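Local coordinates for protein beta-fructofuranosidase (Bifidobacterium adolescentis, PDB 6NOB) that probably hydrolyses non-reducing terminal beta-D-fructofuranoside residues of sucrose and related fructosides, as a glycoside hydrolase of family 32, at residues H143-L148 / W160-S165; N130-L135 / Y435-S440; D269-C274 / C376-Q381. All blocks are in the same frame, centred on the assembly; numbering follows the deposited sequence.

Interaction 1: residues H143-L148 / W160-S165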
# COMPACT_ATOMS: atom_id res chain seq x y z
N HIS A 143 -10.74 8.46 -1.55
CA HIS A 143 -10.18 8.46 -0.21
C HIS A 143 -9.11 7.39 -0.10
O HIS A 143 -9.35 6.22 -0.43
CB HIS A 143 -11.27 8.23 0.85
CG HIS A 143 -12.06 9.46 1.16
ND1 HIS A 143 -11.83 10.22 2.29
CD2 HIS A 143 -13.06 10.08 0.49
CE1 HIS A 143 -12.67 11.24 2.31
NE2 HIS A 143 -13.42 11.18 1.23
N LEU A 144 -7.93 7.79 0.38
CA LEU A 144 -6.81 6.89 0.58
C LEU A 144 -6.41 6.93 2.05
O LEU A 144 -5.91 7.95 2.53
CB LEU A 144 -5.63 7.28 -0.32
CG LEU A 144 -4.29 6.61 -0.04
CD1 LEU A 144 -4.38 5.10 -0.21
CD2 LEU A 144 -3.23 7.19 -0.97
N PHE A 145 -6.66 5.84 2.76
CA PHE A 145 -6.10 5.64 4.09
C PHE A 145 -4.86 4.76 3.97
O PHE A 145 -4.65 4.08 2.96
CB PHE A 145 -7.12 5.00 5.04
CG PHE A 145 -8.40 5.79 5.18
CD1 PHE A 145 -9.43 5.63 4.27
CD2 PHE A 145 -8.58 6.67 6.23
CE1 PHE A 145 -10.61 6.34 4.40
CE2 PHE A 145 -9.75 7.39 6.37
CZ PHE A 145 -10.77 7.22 5.46
N PHE A 146 -4.03 4.77 5.01
CA PHE A 146 -2.82 3.97 4.94
C PHE A 146 -2.27 3.68 6.32
O PHE A 146 -2.37 4.50 7.24
CB PHE A 146 -1.74 4.64 4.07
CG PHE A 146 -1.45 6.07 4.44
CD1 PHE A 146 -2.15 7.11 3.85
CD2 PHE A 146 -0.46 6.37 5.37
CE1 PHE A 146 -1.87 8.43 4.18
CE2 PHE A 146 -0.17 7.68 5.70
CZ PHE A 146 -0.88 8.71 5.11
N GLN A 147 -1.68 2.49 6.45
CA GLN A 147 -0.92 2.12 7.63
C GLN A 147 0.22 3.11 7.85
O GLN A 147 0.95 3.44 6.91
CB GLN A 147 -0.37 0.71 7.46
CG GLN A 147 -1.43 -0.38 7.42
CD GLN A 147 -2.06 -0.62 8.77
OE1 GLN A 147 -1.55 -1.39 9.58
NE2 GLN A 147 -3.19 0.04 9.03
N LEU A 148 0.37 3.58 9.08
CA LEU A 148 1.27 4.70 9.36
C LEU A 148 1.91 4.55 10.73
O LEU A 148 1.24 4.18 11.70
CB LEU A 148 0.52 6.03 9.28
CG LEU A 148 1.15 7.26 9.94
CD1 LEU A 148 2.30 7.80 9.09
CD2 LEU A 148 0.11 8.34 10.18
N TRP A 160 -3.66 4.95 11.25
CA TRP A 160 -4.22 5.13 9.92
C TRP A 160 -3.96 6.57 9.48
O TRP A 160 -4.49 7.51 10.09
CB TRP A 160 -5.72 4.83 9.89
CG TRP A 160 -6.06 3.39 9.67
CD1 TRP A 160 -5.42 2.30 10.19
CD2 TRP A 160 -7.13 2.88 8.88
NE1 TRP A 160 -6.03 1.15 9.77
CE2 TRP A 160 -7.08 1.47 8.96
CE3 TRP A 160 -8.13 3.47 8.10
CZ2 TRP A 160 -7.99 0.65 8.29
CZ3 TRP A 160 -9.03 2.66 7.44
CH2 TRP A 160 -8.96 1.27 7.54
N GLY A 161 -3.15 6.74 8.44
CA GLY A 161 -3.07 8.01 7.76
C GLY A 161 -4.24 8.19 6.82
O GLY A 161 -5.00 7.26 6.55
N HIS A 162 -4.39 9.41 6.30
CA HIS A 162 -5.57 9.72 5.49
C HIS A 162 -5.25 10.83 4.50
O HIS A 162 -4.69 11.86 4.87
CB HIS A 162 -6.74 10.13 6.40
CG HIS A 162 -8.05 10.22 5.69
ND1 HIS A 162 -9.16 10.83 6.24
CD2 HIS A 162 -8.44 9.78 4.47
CE1 HIS A 162 -10.17 10.75 5.40
NE2 HIS A 162 -9.76 10.13 4.31
N ALA A 163 -5.62 10.60 3.24
CA ALA A 163 -5.46 11.58 2.18
C ALA A 163 -6.65 11.48 1.23
O ALA A 163 -7.27 10.42 1.11
CB ALA A 163 -4.15 11.39 1.40
N VAL A 164 -6.95 12.59 0.56
CA VAL A 164 -8.13 12.68 -0.30
C VAL A 164 -7.72 13.28 -1.64
O VAL A 164 -6.74 14.02 -1.73
CB VAL A 164 -9.25 13.50 0.38
CG1 VAL A 164 -8.96 15.00 0.29
CG2 VAL A 164 -10.60 13.15 -0.20
N SER A 165 -8.47 12.93 -2.69
CA SER A 165 -8.09 13.35 -4.03
C SER A 165 -9.32 13.42 -4.92
O SER A 165 -10.29 12.69 -4.72
CB SER A 165 -7.06 12.39 -4.64
OG SER A 165 -6.99 12.52 -6.05
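Phe145 and His162 face each other as an offset stack, ring centroids 3.9 Å apart and planes only 13° from parallel. The pairing is antiparallel and non-hydrogen-bonded at this point, and the two side chains run alongside each other, with Phe145 CE2 over the centre of the imidazole. His162 CG is anti to its backbone N (chi1 -169°), which carries NE2 diagonally across to His143 ND1 on the partner strand at 2.9 Å; this hydrogen bond is nearly straight, and either nitrogen could be its donor. Val164 CG2 covers one face of the His143 ring, 3.8 Å from its centroid, while Trp160 CE3 lies 3.6 Å from Phe145 CB, completing an aromatic cluster. On the other side of the sheet Phe146 lays its ring on Gly161 CA, 3.6 Å from the centroid, where any side chain would collide with it. Packing is looser beside this pair: Ala163 CB comes no nearer than 4.0 Å to Leu144 O. The polar margin is at Gln147, whose OE1 bonds a diethylene glycol molecule; its NE2 and Trp160 NE1 are both donors and turn to Ala194 O and Phe195 O respectively. This hairpin lies in a propeller blade: strand 127-138 pairs with strand 141-149 on its other edge, and strands 190-202 and 216-227 of another sheet pack on the Trp160 and Phe145 face.

Interaction 2: residues N130-L135 / Y435-S440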
# COMPACT_ATOMS: atom_id res chain seq x y z
N ASN A 130 2.90 1.90 5.28
CA ASN A 130 2.77 0.74 4.41
C ASN A 130 1.38 0.64 3.76
O ASN A 130 1.06 1.46 2.90
CB ASN A 130 3.15 -0.57 5.14
CG ASN A 130 2.60 -0.68 6.55
OD1 ASN A 130 2.93 0.12 7.43
ND2 ASN A 130 1.79 -1.71 6.79
N ASP A 131 0.57 -0.34 4.16
CA ASP A 131 -0.56 -0.79 3.35
C ASP A 131 -1.53 0.35 3.06
O ASP A 131 -1.81 1.17 3.95
CB ASP A 131 -1.33 -1.90 4.07
CG ASP A 131 -0.48 -3.08 4.44
OD1 ASP A 131 0.76 -3.01 4.34
OD2 ASP A 131 -1.08 -4.10 4.84
N PRO A 132 -2.09 0.42 1.85
CA PRO A 132 -3.25 1.29 1.62
C PRO A 132 -4.51 0.69 2.22
O PRO A 132 -4.72 -0.53 2.17
CB PRO A 132 -3.35 1.36 0.09
CG PRO A 132 -2.78 0.05 -0.36
CD PRO A 132 -1.69 -0.29 0.62
N ASN A 133 -5.34 1.54 2.82
CA ASN A 133 -6.54 1.10 3.51
C ASN A 133 -7.74 1.93 3.09
O ASN A 133 -7.61 3.05 2.60
CB ASN A 133 -6.39 1.19 5.04
CG ASN A 133 -5.19 0.42 5.56
OD1 ASN A 133 -4.56 0.83 6.54
ND2 ASN A 133 -4.87 -0.70 4.92
N GLY A 134 -8.92 1.35 3.29
CA GLY A 134 -10.17 2.11 3.20
C GLY A 134 -10.41 2.77 1.86
O GLY A 134 -10.94 3.89 1.81
N LEU A 135 -10.02 2.10 0.78
CA LEU A 135 -10.17 2.69 -0.55
C LEU A 135 -11.64 2.79 -0.94
O LEU A 135 -12.38 1.81 -0.83
CB LEU A 135 -9.39 1.86 -1.57
CG LEU A 135 -7.90 1.79 -1.29
CD1 LEU A 135 -7.20 0.89 -2.29
CD2 LEU A 135 -7.29 3.18 -1.30
N TYR A 435 6.04 -4.87 -4.73
CA TYR A 435 4.66 -4.45 -4.94
C TYR A 435 3.78 -5.31 -4.05
O TYR A 435 3.59 -6.50 -4.32
CB TYR A 435 4.28 -4.59 -6.42
CG TYR A 435 2.86 -4.21 -6.75
CD1 TYR A 435 2.50 -2.88 -6.92
CD2 TYR A 435 1.88 -5.18 -6.91
CE1 TYR A 435 1.20 -2.52 -7.24
CE2 TYR A 435 0.58 -4.83 -7.23
CZ TYR A 435 0.24 -3.50 -7.39
OH TYR A 435 -1.05 -3.16 -7.71
N TYR A 436 3.26 -4.72 -2.97
CA TYR A 436 2.71 -5.50 -1.87
C TYR A 436 1.44 -4.84 -1.35
O TYR A 436 1.16 -3.67 -1.63
CB TYR A 436 3.74 -5.64 -0.74
CG TYR A 436 3.47 -6.77 0.21
CD1 TYR A 436 3.63 -8.09 -0.18
CD2 TYR A 436 3.05 -6.53 1.52
CE1 TYR A 436 3.38 -9.13 0.69
CE2 TYR A 436 2.80 -7.56 2.40
CZ TYR A 436 2.97 -8.86 1.97
OH TYR A 436 2.72 -9.90 2.84
N ALA A 437 0.68 -5.63 -0.59
CA ALA A 437 -0.46 -5.13 0.18
C ALA A 437 -1.50 -4.46 -0.72
O ALA A 437 -1.95 -3.34 -0.46
CB ALA A 437 0.00 -4.18 1.29
N THR A 438 -1.90 -5.16 -1.77
CA THR A 438 -2.87 -4.61 -2.71
C THR A 438 -4.25 -4.54 -2.07
O THR A 438 -4.67 -5.45 -1.35
CB THR A 438 -2.95 -5.47 -3.97
OG1 THR A 438 -3.22 -6.83 -3.60
CG2 THR A 438 -1.65 -5.41 -4.74
N GLN A 439 -4.96 -3.44 -2.33
CA GLN A 439 -6.38 -3.35 -2.05
C GLN A 439 -7.05 -2.65 -3.22
O GLN A 439 -6.47 -1.74 -3.82
CB GLN A 439 -6.67 -2.60 -0.74
CG GLN A 439 -8.14 -2.66 -0.34
CD GLN A 439 -8.42 -2.02 1.00
OE1 GLN A 439 -9.07 -0.98 1.08
NE2 GLN A 439 -7.93 -2.65 2.07
N SER A 440 -8.26 -3.07 -3.54
CA SER A 440 -8.98 -2.55 -4.69
C SER A 440 -10.32 -1.96 -4.25
O SER A 440 -10.79 -2.18 -3.14
CB SER A 440 -9.20 -3.64 -5.74
OG SER A 440 -10.46 -4.26 -5.57
O HOH W 1 -3.86 -3.31 1.70
O HOH W 2 -11.87 -0.70 0.43
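Ala437 sets its methyl squarely over one face of the Asp131 carboxylate, with CB 3.4 Å from OD1. Asn130 ND2 donates to the same OD1 from the opposite face, so the group is held between a methyl and an amide, while OD2 bonds Ser196 OG. The second main pair, Leu135 and Gln439, slide past each other in opposite directions. Gln439 CG is anti to its backbone N (chi1 -172°) and the chain stays extended, carrying the amide across to the glycine turn; there OE1 accepts Leu135 N at 3.2 Å, with the N-H pointing almost straight at it (172°). NE2 of that amide is taken by Gly197 O. In return Leu135 CD1 reaches back to Gln439 O at 3.1 Å. Between these pairs Pro132 CD rests 3.2 Å from Ala437 O, and a water donates to both Pro132 O and Ala437 O, each at 2.9 Å. The strand segments run parallel, 6° apart, yet side chains and water join them without a direct backbone hydrogen bond, as expected of innermost strands in different blades of the five-bladed beta-propeller of family 32. The run from Trp128 to Gly134 matches the family's Trp-Met-Asn-Asp-Pro-Asn-Gly signature, whose aspartate is the nucleophile in relatives; Asp131 probably has that role at the base of the central pocket.

Interaction 3: residues D269-C274 / C376-Q381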
# COMPACT_ATOMS: atom_id res chain seq x y z
N ASP A 269 -6.86 -8.13 7.83
CA ASP A 269 -7.05 -7.42 6.57
C ASP A 269 -8.42 -7.70 5.96
O ASP A 269 -8.50 -8.19 4.82
CB ASP A 269 -5.94 -7.80 5.58
CG ASP A 269 -4.55 -7.66 6.18
OD1 ASP A 269 -4.38 -6.87 7.14
OD2 ASP A 269 -3.62 -8.34 5.70
N PRO A 270 -9.52 -7.38 6.65
CA PRO A 270 -10.84 -7.68 6.10
C PRO A 270 -11.15 -6.83 4.88
O PRO A 270 -10.88 -5.62 4.86
CB PRO A 270 -11.79 -7.35 7.26
CG PRO A 270 -11.06 -6.28 8.01
CD PRO A 270 -9.60 -6.64 7.92
N LYS A 271 -11.72 -7.46 3.86
CA LYS A 271 -12.13 -6.78 2.64
C LYS A 271 -13.59 -7.13 2.39
O LYS A 271 -13.93 -8.29 2.15
CB LYS A 271 -11.25 -7.20 1.46
CG LYS A 271 -10.77 -6.03 0.60
CD LYS A 271 -11.95 -5.31 -0.03
CE LYS A 271 -11.49 -4.11 -0.85
NZ LYS A 271 -12.65 -3.39 -1.44
N VAL A 272 -14.46 -6.12 2.44
CA VAL A 272 -15.90 -6.31 2.34
C VAL A 272 -16.34 -5.88 0.95
O VAL A 272 -16.16 -4.72 0.55
CB VAL A 272 -16.65 -5.52 3.43
CG1 VAL A 272 -18.15 -5.73 3.33
CG2 VAL A 272 -16.16 -5.94 4.81
N GLU A 273 -16.91 -6.82 0.19
CA GLU A 273 -17.32 -6.60 -1.19
C GLU A 273 -18.83 -6.72 -1.28
O GLU A 273 -19.40 -7.74 -0.89
CB GLU A 273 -16.65 -7.60 -2.13
CG GLU A 273 -17.19 -7.55 -3.55
CD GLU A 273 -17.01 -6.19 -4.20
OE1 GLU A 273 -15.95 -5.57 -3.99
OE2 GLU A 273 -17.94 -5.75 -4.92
N CYS A 274 -19.48 -5.69 -1.81
CA CYS A 274 -20.94 -5.66 -1.85
C CYS A 274 -21.52 -5.75 -3.25
O CYS A 274 -22.74 -5.91 -3.37
CB CYS A 274 -21.45 -4.38 -1.16
SG CYS A 274 -21.10 -4.33 0.60
N CYS A 376 -3.57 -9.21 3.17
CA CYS A 376 -4.30 -8.28 2.32
C CYS A 376 -5.09 -8.99 1.22
O CYS A 376 -4.75 -8.86 0.03
CB CYS A 376 -3.33 -7.26 1.71
SG CYS A 376 -2.42 -6.30 2.95
N PRO A 377 -6.14 -9.73 1.56
CA PRO A 377 -6.94 -10.40 0.54
C PRO A 377 -7.94 -9.45 -0.10
O PRO A 377 -8.17 -8.33 0.37
CB PRO A 377 -7.65 -11.50 1.34
CG PRO A 377 -7.86 -10.87 2.68
CD PRO A 377 -6.65 -9.99 2.92
N ASP A 378 -8.54 -9.92 -1.18
CA ASP A 378 -9.56 -9.16 -1.89
C ASP A 378 -10.34 -10.13 -2.76
O ASP A 378 -9.77 -11.06 -3.33
CB ASP A 378 -8.95 -8.04 -2.74
CG ASP A 378 -9.92 -6.89 -2.98
OD1 ASP A 378 -11.14 -7.09 -2.79
OD2 ASP A 378 -9.45 -5.79 -3.34
N LEU A 379 -11.65 -9.92 -2.84
CA LEU A 379 -12.53 -10.76 -3.64
C LEU A 379 -13.53 -9.86 -4.34
O LEU A 379 -14.28 -9.13 -3.68
CB LEU A 379 -13.25 -11.80 -2.77
CG LEU A 379 -14.08 -12.86 -3.50
CD1 LEU A 379 -13.18 -13.80 -4.28
CD2 LEU A 379 -14.94 -13.62 -2.52
N PHE A 380 -13.54 -9.90 -5.67
CA PHE A 380 -14.41 -9.04 -6.45
C PHE A 380 -14.69 -9.71 -7.78
O PHE A 380 -14.13 -10.76 -8.11
CB PHE A 380 -13.79 -7.66 -6.66
CG PHE A 380 -12.41 -7.70 -7.27
CD1 PHE A 380 -12.25 -7.69 -8.65
CD2 PHE A 380 -11.28 -7.76 -6.46
CE1 PHE A 380 -10.98 -7.74 -9.21
CE2 PHE A 380 -10.02 -7.81 -7.02
CZ PHE A 380 -9.87 -7.80 -8.39
N GLN A 381 -15.58 -9.09 -8.56
CA GLN A 381 -15.92 -9.57 -9.89
C GLN A 381 -15.71 -8.45 -10.90
O GLN A 381 -16.06 -7.29 -10.64
CB GLN A 381 -17.37 -10.07 -9.95
CG GLN A 381 -17.55 -11.41 -9.26
CD GLN A 381 -18.99 -11.79 -9.08
OE1 GLN A 381 -19.89 -10.98 -9.30
NE2 GLN A 381 -19.23 -13.02 -8.65
O HOH W 3 -13.34 -5.38 -3.20
O HOH W 4 -17.20 -6.79 -7.41
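Asp269 OD2 accepts Cys376 N at 2.7 Å, joining two sequence signatures of family 32, Arg-Asp-Pro and Glu-Cys, on inner strands of separate beta-propeller blades. In relatives that aspartate binds the fructosyl unit and the glutamate is the acid/base, so Asp269 and Glu375 probably do likewise. Asp269 CB also packs on Pro377 CD at 3.5 Å. With an alanine here, Cys376 N would probably be left without its carboxylate acceptor and the Cys-Pro corner less firmly fixed. Further along, Lys271 crosses to the opposite strand. Its CB rests against Pro377 O at 3.5 Å and CG touches the same carbonyl; a bend at chi2 (-62°) then turns the chain along the Asp378 carboxylate. CD is 3.4 Å from Asp378 OD1, and CE lies near both carboxylate oxygens. NZ runs past them, at 4.2 Å from OD1 too far for a salt bridge, and donates instead to Ser440 O and to a water. Glu273 lies over the next peptide, with CB 3.2 Å from Leu379 O; its OE2 accepts Gly275 N, and its OE1 forms a salt bridge with Arg448, which probably offsets the negative charge gathered beside Asp378. The water on Lys271 NZ links all three charged groups: it accepts from NZ at 2.7 Å and donates one proton to Glu273 OE1 and the other to Asp378 OD1.

The three contacts step across the middle of the propeller: the centre of interaction 2 lies about 10 Å from that of interaction 1 and about 11 Å from that of interaction 3, which are themselves about 18 Å apart. Strand pairing joins interactions 1 and 2, with Asn133 N 2.6 Å from Phe145 O. Interaction 3 meets interaction 2 through side chains: Ser440 OG is 2.9 Å from Asp378 OD2, and Cys376 SG lies 3.2 Å from Asp131 OD2. Asp131 OD2 and Asp269 OD1 are 4.9 Å apart. Diethylene glycol, probably from the crystallisation liquor, lies about 3 Å from the side chains of Gln147, Asp131 and Asp269, consistent with one molecule marking the substrate pocket.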